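Local coordinates for oxaloacetate acetyl hydrolase (Cryphonectria parasitica, PDB 3LYE), which belongs to the phosphoenolpyruvate phosphomutase family, whose members are built on a TIM-barrel fold, and carries bound calcium ions in a four-chain assembly, at residues Y145-R150 and A186-A192; V164-D170 and A192-E198; A206-V210 and A238-R242. All blocks are in the same frame, centred on the assembly; numbering follows the deposited sequence.

Contact 1: Y145-R150 and A186-A192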
loop_
_atom_site.group_PDB
_atom_site.type_symbol
_atom_site.label_atom_id
_atom_site.label_comp_id
_atom_site.label_asym_id
_atom_site.label_seq_id
_atom_site.Cartn_x
_atom_site.Cartn_y
_atom_site.Cartn_z
ATOM N N TYR A 145 -9.302 -20.378 20.645
ATOM C CA TYR A 145 -10.185 -19.969 19.573
ATOM C C TYR A 145 -11.207 -18.947 20.070
ATOM O O TYR A 145 -11.481 -17.955 19.407
ATOM C CB TYR A 145 -10.911 -21.169 19.026
ATOM C CG TYR A 145 -11.998 -20.906 18.042
ATOM C CD1 TYR A 145 -11.755 -20.152 16.897
ATOM C CD2 TYR A 145 -13.250 -21.483 18.191
ATOM C CE1 TYR A 145 -12.743 -19.966 15.957
ATOM C CE2 TYR A 145 -14.226 -21.318 17.241
ATOM C CZ TYR A 145 -13.974 -20.561 16.131
ATOM O OH TYR A 145 -14.966 -20.429 15.205
ATOM N N LEU A 146 -11.752 -19.175 21.256
ATOM C CA LEU A 146 -12.740 -18.271 21.829
ATOM C C LEU A 146 -12.139 -16.904 22.120
ATOM O O LEU A 146 -12.874 -15.921 22.092
ATOM C CB LEU A 146 -13.457 -18.878 23.009
ATOM C CG LEU A 146 -14.232 -20.133 22.665
ATOM C CD1 LEU A 146 -14.768 -20.777 23.939
ATOM C CD2 LEU A 146 -15.337 -19.839 21.694
ATOM N N VAL A 147 -10.837 -16.833 22.384
ATOM C CA VAL A 147 -10.162 -15.548 22.592
ATOM C C VAL A 147 -10.331 -14.755 21.265
ATOM O O VAL A 147 -10.608 -13.556 21.275
ATOM C CB VAL A 147 -8.664 -15.727 22.931
ATOM C CG1 VAL A 147 -7.937 -14.409 22.813
ATOM C CG2 VAL A 147 -8.516 -16.261 24.325
ATOM N N ARG A 148 -10.132 -15.423 20.128
ATOM C CA ARG A 148 -10.285 -14.758 18.833
ATOM C C ARG A 148 -11.729 -14.307 18.629
ATOM O O ARG A 148 -11.993 -13.142 18.268
ATOM C CB ARG A 148 -9.788 -15.682 17.669
ATOM C CG ARG A 148 -8.342 -16.205 18.011
ATOM C CD ARG A 148 -7.184 -16.443 17.063
ATOM N NE ARG A 148 -7.378 -17.649 16.386
ATOM C CZ ARG A 148 -6.534 -18.526 15.794
ATOM N NH1 ARG A 148 -5.194 -18.685 15.971
ATOM N NH2 ARG A 148 -7.178 -19.416 15.093
ATOM N N ILE A 149 -12.685 -15.189 18.890
ATOM C CA ILE A 149 -14.073 -14.833 18.688
ATOM C C ILE A 149 -14.458 -13.654 19.597
ATOM O O ILE A 149 -15.093 -12.701 19.158
ATOM C CB ILE A 149 -15.003 -16.029 18.919
ATOM C CG1 ILE A 149 -14.692 -17.184 17.949
ATOM C CG2 ILE A 149 -16.440 -15.610 18.781
ATOM C CD1 ILE A 149 -14.895 -16.846 16.504
ATOM N N ARG A 150 -14.059 -13.722 20.855
ATOM C CA ARG A 150 -14.362 -12.681 21.824
ATOM C C ARG A 150 -13.845 -11.333 21.386
ATOM O O ARG A 150 -14.537 -10.324 21.505
ATOM C CB ARG A 150 -13.708 -13.074 23.178
ATOM C CG ARG A 150 -14.206 -12.482 24.424
ATOM C CD ARG A 150 -13.643 -13.224 25.657
ATOM N NE ARG A 150 -14.140 -14.593 25.779
ATOM C CZ ARG A 150 -13.388 -15.687 25.871
ATOM N NH1 ARG A 150 -12.073 -15.632 25.867
ATOM N NH2 ARG A 150 -13.969 -16.866 25.970
ATOM N N ALA A 186 -20.018 -22.889 21.391
ATOM C CA ALA A 186 -19.281 -21.977 22.255
ATOM C C ALA A 186 -19.118 -20.625 21.555
ATOM O O ALA A 186 -19.257 -19.575 22.177
ATOM C CB ALA A 186 -17.949 -22.553 22.656
ATOM N N ALA A 187 -18.820 -20.645 20.265
ATOM C CA ALA A 187 -18.658 -19.400 19.499
ATOM C C ALA A 187 -19.948 -18.604 19.436
ATOM O O ALA A 187 -19.943 -17.385 19.545
ATOM C CB ALA A 187 -18.140 -19.684 18.102
ATOM N N ARG A 188 -21.056 -19.303 19.258
ATOM C CA ARG A 188 -22.365 -18.682 19.248
ATOM C C ARG A 188 -22.571 -17.957 20.620
ATOM O O ARG A 188 -23.016 -16.803 20.668
ATOM C CB ARG A 188 -23.433 -19.767 19.099
ATOM C CG ARG A 188 -24.895 -19.297 19.194
ATOM C CD ARG A 188 -25.802 -20.516 19.435
ATOM N NE ARG A 188 -25.430 -21.050 20.750
ATOM C CZ ARG A 188 -25.592 -22.297 21.197
ATOM N NH1 ARG A 188 -25.157 -22.575 22.420
ATOM N NH2 ARG A 188 -26.164 -23.263 20.467
ATOM N N ASP A 189 -22.236 -18.627 21.726
ATOM C CA ASP A 189 -22.420 -18.023 23.046
ATOM C C ASP A 189 -21.573 -16.782 23.209
ATOM O O ASP A 189 -21.961 -15.841 23.916
ATOM C CB ASP A 189 -22.165 -19.021 24.149
ATOM C CG ASP A 189 -23.283 -20.003 24.293
ATOM O OD1 ASP A 189 -24.341 -19.921 23.589
ATOM O OD2 ASP A 189 -23.080 -20.886 25.145
ATOM N N GLU A 190 -20.416 -16.761 22.564
ATOM C CA GLU A 190 -19.526 -15.602 22.633
ATOM C C GLU A 190 -19.986 -14.445 21.737
ATOM O O GLU A 190 -19.397 -13.358 21.808
ATOM C CB GLU A 190 -18.073 -15.958 22.338
ATOM C CG GLU A 190 -17.435 -16.931 23.270
ATOM C CD GLU A 190 -17.126 -16.379 24.641
ATOM O OE1 GLU A 190 -17.039 -15.142 24.810
ATOM O OE2 GLU A 190 -16.915 -17.209 25.542
ATOM N N GLY A 191 -20.973 -14.684 20.878
ATOM C CA GLY A 191 -21.516 -13.652 20.020
ATOM C C GLY A 191 -21.397 -13.816 18.516
ATOM O O GLY A 191 -21.809 -12.923 17.799
ATOM N N ALA A 192 -20.844 -14.915 18.030
ATOM C CA ALA A 192 -20.768 -15.104 16.605
ATOM C C ALA A 192 -22.200 -15.188 16.067
ATOM O O ALA A 192 -23.110 -15.734 16.707
ATOM C CB ALA A 192 -19.956 -16.311 16.264
#
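Leu146 meets Ala187 with their CA atoms 6.5 Å apart and Arg150 meets Glu190 at 6.0 Å, so helix 142-158 lies close against the last turn of helix 177-189. Both belong to the outer layer of helices that surrounds the strands of a TIM barrel. Small residues on one side make room for branched ones on the other: Leu146 spreads its two methyls over Ala186 and Ala187, CD1 standing 3.9 Å from Ala186 CB while CD2 reaches the Ala187 backbone and Glu190 CG. One turn on, Ile149 places CG2 against Glu190 CB and the carbonyl oxygen of Ala187, and its CG1 lies over the rim of one face of the Tyr145 ring. That ring also touches Ala187 CB through CE2 at 4.3 Å. Helix 177-189 gives way to a Schellman motif at Gly191, where phi is positive (118°) and a side chain would press on the carbonyl oxygen of Glu190, so glycine fits; the buried Ala192 follows, its CB approaching Ile149 CG2. At the outer end of this apolar seam Arg150 grips Glu190 side-on, its guanidinium turned 77° from the carboxylate plane. The bend of Glu190 at chi2 (-72°) swings the carboxylate back to the arginine, whose NE meets OE1 at 3.1 Å. Leu146 O lies over the centre of one guanidinium face, while NH1 donates a hydrogen bond to Ala298 O of the second subunit, linking helix 142-158 to that chain. The straighter salt-bridge bond runs from Arg150 NH2 to Glu190 OE2, 3.0 Å long, reaching that oxygen from above the carboxylate plane.

Contact 2: V164-D170 and A192-E198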
loop_
_atom_site.group_PDB
_atom_site.type_symbol
_atom_site.label_atom_id
_atom_site.label_comp_id
_atom_site.label_asym_id
_atom_site.label_seq_id
_atom_site.Cartn_x
_atom_site.Cartn_y
_atom_site.Cartn_z
ATOM N N VAL A 164 -21.467 -9.059 10.276
ATOM C CA VAL A 164 -21.829 -10.453 10.504
ATOM C C VAL A 164 -20.568 -11.285 10.693
ATOM O O VAL A 164 -19.790 -11.488 9.740
ATOM C CB VAL A 164 -22.653 -10.958 9.321
ATOM C CG1 VAL A 164 -22.947 -12.454 9.435
ATOM C CG2 VAL A 164 -23.932 -10.140 9.209
ATOM N N LEU A 165 -20.360 -11.745 11.925
ATOM C CA LEU A 165 -19.209 -12.536 12.244
ATOM C C LEU A 165 -19.536 -14.006 12.111
ATOM O O LEU A 165 -20.448 -14.511 12.775
ATOM C CB LEU A 165 -18.712 -12.231 13.665
ATOM C CG LEU A 165 -17.435 -13.038 14.017
ATOM C CD1 LEU A 165 -16.198 -12.521 13.226
ATOM C CD2 LEU A 165 -17.196 -12.991 15.502
ATOM N N ILE A 166 -18.803 -14.685 11.243
ATOM C CA ILE A 166 -18.955 -16.097 10.993
ATOM C C ILE A 166 -17.832 -16.824 11.675
ATOM O O ILE A 166 -16.646 -16.568 11.431
ATOM C CB ILE A 166 -18.915 -16.399 9.475
ATOM C CG1 ILE A 166 -20.041 -15.677 8.740
ATOM C CG2 ILE A 166 -18.924 -17.926 9.211
ATOM C CD1 ILE A 166 -19.580 -15.036 7.405
ATOM N N ALA A 167 -18.209 -17.726 12.583
ATOM C CA ALA A 167 -17.260 -18.539 13.315
ATOM C C ALA A 167 -16.992 -19.799 12.527
ATOM O O ALA A 167 -17.877 -20.630 12.378
ATOM C CB ALA A 167 -17.791 -18.902 14.708
ATOM N N ARG A 168 -15.769 -19.938 12.050
ATOM C CA ARG A 168 -15.353 -21.111 11.284
ATOM C C ARG A 168 -14.504 -22.051 12.130
ATOM O O ARG A 168 -13.650 -21.595 12.891
ATOM C CB ARG A 168 -14.497 -20.670 10.080
ATOM C CG ARG A 168 -13.733 -21.808 9.397
ATOM C CD ARG A 168 -13.100 -21.338 8.120
ATOM N NE ARG A 168 -12.035 -22.238 7.730
ATOM C CZ ARG A 168 -11.434 -22.206 6.550
ATOM N NH1 ARG A 168 -11.834 -21.353 5.622
ATOM N NH2 ARG A 168 -10.445 -23.044 6.285
ATOM N N THR A 169 -14.764 -23.351 11.989
ATOM C CA THR A 169 -13.987 -24.351 12.679
ATOM C C THR A 169 -13.460 -25.310 11.616
ATOM O O THR A 169 -14.195 -25.815 10.762
ATOM C CB THR A 169 -14.687 -25.132 13.819
ATOM O OG1 THR A 169 -13.764 -26.092 14.352
ATOM C CG2 THR A 169 -15.899 -25.844 13.378
ATOM N N ASP A 170 -12.171 -25.548 11.730
ATOM C CA ASP A 170 -11.430 -26.444 10.865
ATOM C C ASP A 170 -11.061 -27.700 11.658
ATOM O O ASP A 170 -10.188 -28.448 11.248
ATOM C CB ASP A 170 -10.143 -25.756 10.442
ATOM C CG ASP A 170 -10.366 -24.755 9.348
ATOM O OD1 ASP A 170 -10.607 -25.199 8.217
ATOM O OD2 ASP A 170 -10.305 -23.542 9.611
ATOM N N ALA A 192 -20.844 -14.915 18.030
ATOM C CA ALA A 192 -20.768 -15.104 16.605
ATOM C C ALA A 192 -22.200 -15.188 16.067
ATOM O O ALA A 192 -23.110 -15.734 16.707
ATOM C CB ALA A 192 -19.956 -16.311 16.264
ATOM N N ASP A 193 -22.382 -14.677 14.853
ATOM C CA ASP A 193 -23.668 -14.637 14.203
ATOM C C ASP A 193 -24.056 -15.818 13.333
ATOM O O ASP A 193 -25.238 -16.086 13.152
ATOM C CB ASP A 193 -23.706 -13.389 13.308
ATOM C CG ASP A 193 -23.493 -12.106 14.085
ATOM O OD1 ASP A 193 -22.451 -11.429 13.911
ATOM O OD2 ASP A 193 -24.412 -11.734 14.850
ATOM N N VAL A 194 -23.051 -16.493 12.795
ATOM C CA VAL A 194 -23.223 -17.616 11.914
ATOM C C VAL A 194 -22.092 -18.586 12.139
ATOM O O VAL A 194 -20.984 -18.179 12.480
ATOM C CB VAL A 194 -23.099 -17.111 10.430
ATOM C CG1 VAL A 194 -23.246 -18.236 9.413
ATOM C CG2 VAL A 194 -24.089 -15.964 10.147
ATOM N N GLY A 195 -22.340 -19.870 11.925
ATOM C CA GLY A 195 -21.304 -20.857 12.079
ATOM C C GLY A 195 -20.920 -21.468 10.727
ATOM O O GLY A 195 -21.712 -21.487 9.779
ATOM N N LEU A 196 -19.674 -21.902 10.629
ATOM C CA LEU A 196 -19.137 -22.527 9.428
ATOM C C LEU A 196 -18.287 -23.725 9.844
ATOM O O LEU A 196 -17.245 -23.581 10.470
ATOM C CB LEU A 196 -18.294 -21.531 8.617
ATOM C CG LEU A 196 -17.320 -22.065 7.554
ATOM C CD1 LEU A 196 -17.942 -23.086 6.659
ATOM C CD2 LEU A 196 -16.757 -20.870 6.763
ATOM N N LEU A 197 -18.800 -24.918 9.554
ATOM C CA LEU A 197 -18.104 -26.162 9.822
ATOM C C LEU A 197 -17.465 -26.418 8.438
ATOM O O LEU A 197 -18.149 -26.733 7.471
ATOM C CB LEU A 197 -19.074 -27.254 10.269
ATOM C CG LEU A 197 -18.420 -28.474 10.928
ATOM C CD1 LEU A 197 -19.437 -29.337 11.643
ATOM C CD2 LEU A 197 -17.643 -29.303 9.910
ATOM N N GLU A 198 -16.159 -26.258 8.369
ATOM C CA GLU A 198 -15.395 -26.429 7.108
ATOM C C GLU A 198 -15.058 -27.848 6.758
ATOM O O GLU A 198 -14.704 -28.656 7.594
ATOM C CB GLU A 198 -14.063 -25.682 7.237
ATOM C CG GLU A 198 -13.102 -25.706 6.039
ATOM C CD GLU A 198 -13.637 -24.974 4.823
ATOM O OE1 GLU A 198 -14.470 -24.060 4.994
ATOM O OE2 GLU A 198 -13.209 -25.318 3.699
HETATM O O HOH W 1 -14.337 -20.937 4.555
HETATM O O HOH W 2 -13.846 -28.560 10.129
#
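Leu165 N donates to Asp193 OD1 at 2.9 Å in a nearly straight bond (169°) that uses the oxygen's anti lone pair. Asp193 N returns a bond to Leu165 O, which Val194 N shares, so the aspartate clamps the start of the strand pair with both backbone and side chain; its OD1 and OD2 also form salt bridges with Lys156 and Arg17, respectively. At the far end Arg168 grips Asp170 in a side-on salt bridge, NE to OD2 and NH2 to OD1, both 2.9 Å. Glu198 completes a salt-bridge network by crossing over one face of the same guanidinium, its carboxylate stacked only 16° from parallel. The NH1 to OE1 approach of 3.8 Å is a long ion pair in which no N-H points at the oxygen; Asn221 supplies a hydrogen bond to OE1, and Lys137 pairs with Asp170. The Arg168 side chain lies about 5 Å from a bound calcium ion. Between these ends, parallel strands exchange regular bonds, such as Ala167 N to Val194 O and Leu196 N to Ala167 O, each 2.8 Å. On one face Ile166 lies alongside Val194, and its CG2 packs 3.7 Å from Leu196 CB; the extended aliphatic part of Arg168 runs beside Leu196. On the other, the small Ala167 meets Ala192 CB to CB. The connection between the strands, chiefly helix 177-189, makes a beta-alpha-beta crossover. Ala167 packs on helices 142-158 and 177-189, Thr169 on helix 177-189, whereas Ile166, Val194 and Leu196 touch Leu219 of strand 219-223, and backbone bonds join strand 164-169 to strand 119-122.

Contact 3: A206-V210 and A238-R242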
loop_
_atom_site.group_PDB
_atom_site.type_symbol
_atom_site.label_atom_id
_atom_site.label_comp_id
_atom_site.label_asym_id
_atom_site.label_seq_id
_atom_site.Cartn_x
_atom_site.Cartn_y
_atom_site.Cartn_z
ATOM N N ALA A 206 -23.441 -32.744 6.580
ATOM C CA ALA A 206 -23.762 -31.323 6.430
ATOM C C ALA A 206 -25.159 -31.021 6.986
ATOM O O ALA A 206 -25.330 -30.062 7.743
ATOM C CB ALA A 206 -23.677 -30.896 4.962
ATOM N N ALA A 207 -26.139 -31.862 6.652
ATOM C CA ALA A 207 -27.504 -31.644 7.122
ATOM C C ALA A 207 -27.627 -31.787 8.630
ATOM O O ALA A 207 -28.446 -31.110 9.274
ATOM C CB ALA A 207 -28.466 -32.601 6.435
ATOM N N ALA A 208 -26.793 -32.656 9.191
ATOM C CA ALA A 208 -26.802 -32.903 10.626
ATOM C C ALA A 208 -26.227 -31.733 11.391
ATOM O O ALA A 208 -26.703 -31.419 12.483
ATOM C CB ALA A 208 -26.037 -34.168 10.947
ATOM N N ALA A 209 -25.203 -31.092 10.850
ATOM C CA ALA A 209 -24.618 -29.954 11.549
ATOM C C ALA A 209 -25.669 -28.846 11.610
ATOM O O ALA A 209 -25.819 -28.164 12.625
ATOM C CB ALA A 209 -23.379 -29.460 10.836
ATOM N N VAL A 210 -26.392 -28.659 10.510
ATOM C CA VAL A 210 -27.423 -27.633 10.475
ATOM C C VAL A 210 -28.469 -27.925 11.569
ATOM O O VAL A 210 -28.887 -27.031 12.309
ATOM C CB VAL A 210 -28.119 -27.556 9.109
ATOM C CG1 VAL A 210 -29.330 -26.645 9.224
ATOM C CG2 VAL A 210 -27.161 -27.055 8.018
ATOM N N ALA A 238 -32.350 -26.823 0.929
ATOM C CA ALA A 238 -33.219 -27.805 1.567
ATOM C C ALA A 238 -32.627 -28.330 2.895
ATOM O O ALA A 238 -33.373 -28.650 3.834
ATOM C CB ALA A 238 -33.528 -28.930 0.596
ATOM N N MET A 239 -31.291 -28.384 2.969
ATOM C CA MET A 239 -30.570 -28.844 4.173
ATOM C C MET A 239 -30.738 -27.820 5.302
ATOM O O MET A 239 -30.506 -28.143 6.466
ATOM C CB MET A 239 -29.051 -28.952 3.912
ATOM C CG MET A 239 -28.598 -30.251 3.223
ATOM S SD MET A 239 -26.803 -30.303 2.922
ATOM C CE MET A 239 -26.447 -28.819 2.009
ATOM N N GLY A 240 -31.079 -26.578 4.951
ATOM C CA GLY A 240 -31.276 -25.513 5.926
ATOM C C GLY A 240 -30.183 -24.466 6.086
ATOM O O GLY A 240 -30.263 -23.643 6.986
ATOM N N PHE A 241 -29.148 -24.527 5.269
ATOM C CA PHE A 241 -28.073 -23.550 5.349
ATOM C C PHE A 241 -28.638 -22.174 5.016
ATOM O O PHE A 241 -29.591 -22.067 4.254
ATOM C CB PHE A 241 -26.947 -23.917 4.364
ATOM C CG PHE A 241 -26.058 -25.042 4.839
ATOM C CD1 PHE A 241 -25.064 -24.801 5.767
ATOM C CD2 PHE A 241 -26.216 -26.325 4.355
ATOM C CE1 PHE A 241 -24.275 -25.814 6.235
ATOM C CE2 PHE A 241 -25.405 -27.350 4.797
ATOM C CZ PHE A 241 -24.437 -27.095 5.732
ATOM N N ARG A 242 -28.043 -21.113 5.564
ATOM C CA ARG A 242 -28.514 -19.751 5.284
ATOM C C ARG A 242 -27.589 -18.989 4.343
ATOM O O ARG A 242 -28.019 -18.031 3.740
ATOM C CB ARG A 242 -28.746 -18.952 6.563
ATOM C CG ARG A 242 -29.950 -19.468 7.342
ATOM C CD ARG A 242 -31.284 -19.468 6.542
ATOM N NE ARG A 242 -31.436 -18.279 5.747
ATOM C CZ ARG A 242 -31.568 -17.041 6.211
ATOM N NH1 ARG A 242 -31.660 -16.828 7.523
ATOM N NH2 ARG A 242 -31.588 -16.010 5.351
HETATM O O HOH W 3 -30.740 -30.125 8.394
#
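Val210 sets its CG2 methyl squarely over the Phe241 ring, 3.5 Å from the centroid and 8° off the normal, a CH-pi contact in which a compact branched residue fits the centre of an aromatic face. Its other methyl, CG1, stands anti to the backbone N (chi1 170°) and rests 3.4 Å from Met239 O, close to the backbone of Gly240, where the absence of a side chain lets the valine approach. A turn earlier on helix 203-213, Ala206 CB touches Met239 SD at 3.8 Å and Phe241 CE2 at 3.9 Å, lying with the sulfur near the plane of the ring at its edge. Ala207 CB meets Met239 CG. Alanines suit these places because they bring the helix backbone near the bulky methionine and phenylalanine. The helix end between those two residues sets their places: helix 233-239 closes in a Schellman motif at Gly240, whose positive phi (103°) glycine tolerates readily, and both pack on Leu220 of strand 219-223. In the barrel topology, where helices follow strands, helices 203-213 and 233-239 are neighbours in the outer layer; Arg242 leads into strand 243-247, with backbone bonds to Ile27 and Leu218. One water donates to Ala207 O at 2.6 Å and to Met239 O at 2.8 Å. The direct contacts are therefore dispersive and depend on shape, with the polar link between the two backbones left to that bridging water.

Contact 2 is the sheet core, a run of backbone hydrogen bonds ending in charged groups; contacts 1 and 3 are helix packing farther out, their centres each about 19 Å from the centre of the chain. Contact 1 is buried and has a salt bridge at its outer end, whereas contact 3 is partly buried and relies on apolar packing and a water. Contacts 1 and 2 share Ala192; each helix of contact 1 is next in the chain to a strand of contact 2, and Tyr145 OH probably hydrogen-bonds to Arg168 O at 2.9 Å. Contact 3 touches contact 2 more lightly, through Leu197 CD1 and Ala209 CB, and stays about 9 Å from contact 1 at the nearest atoms.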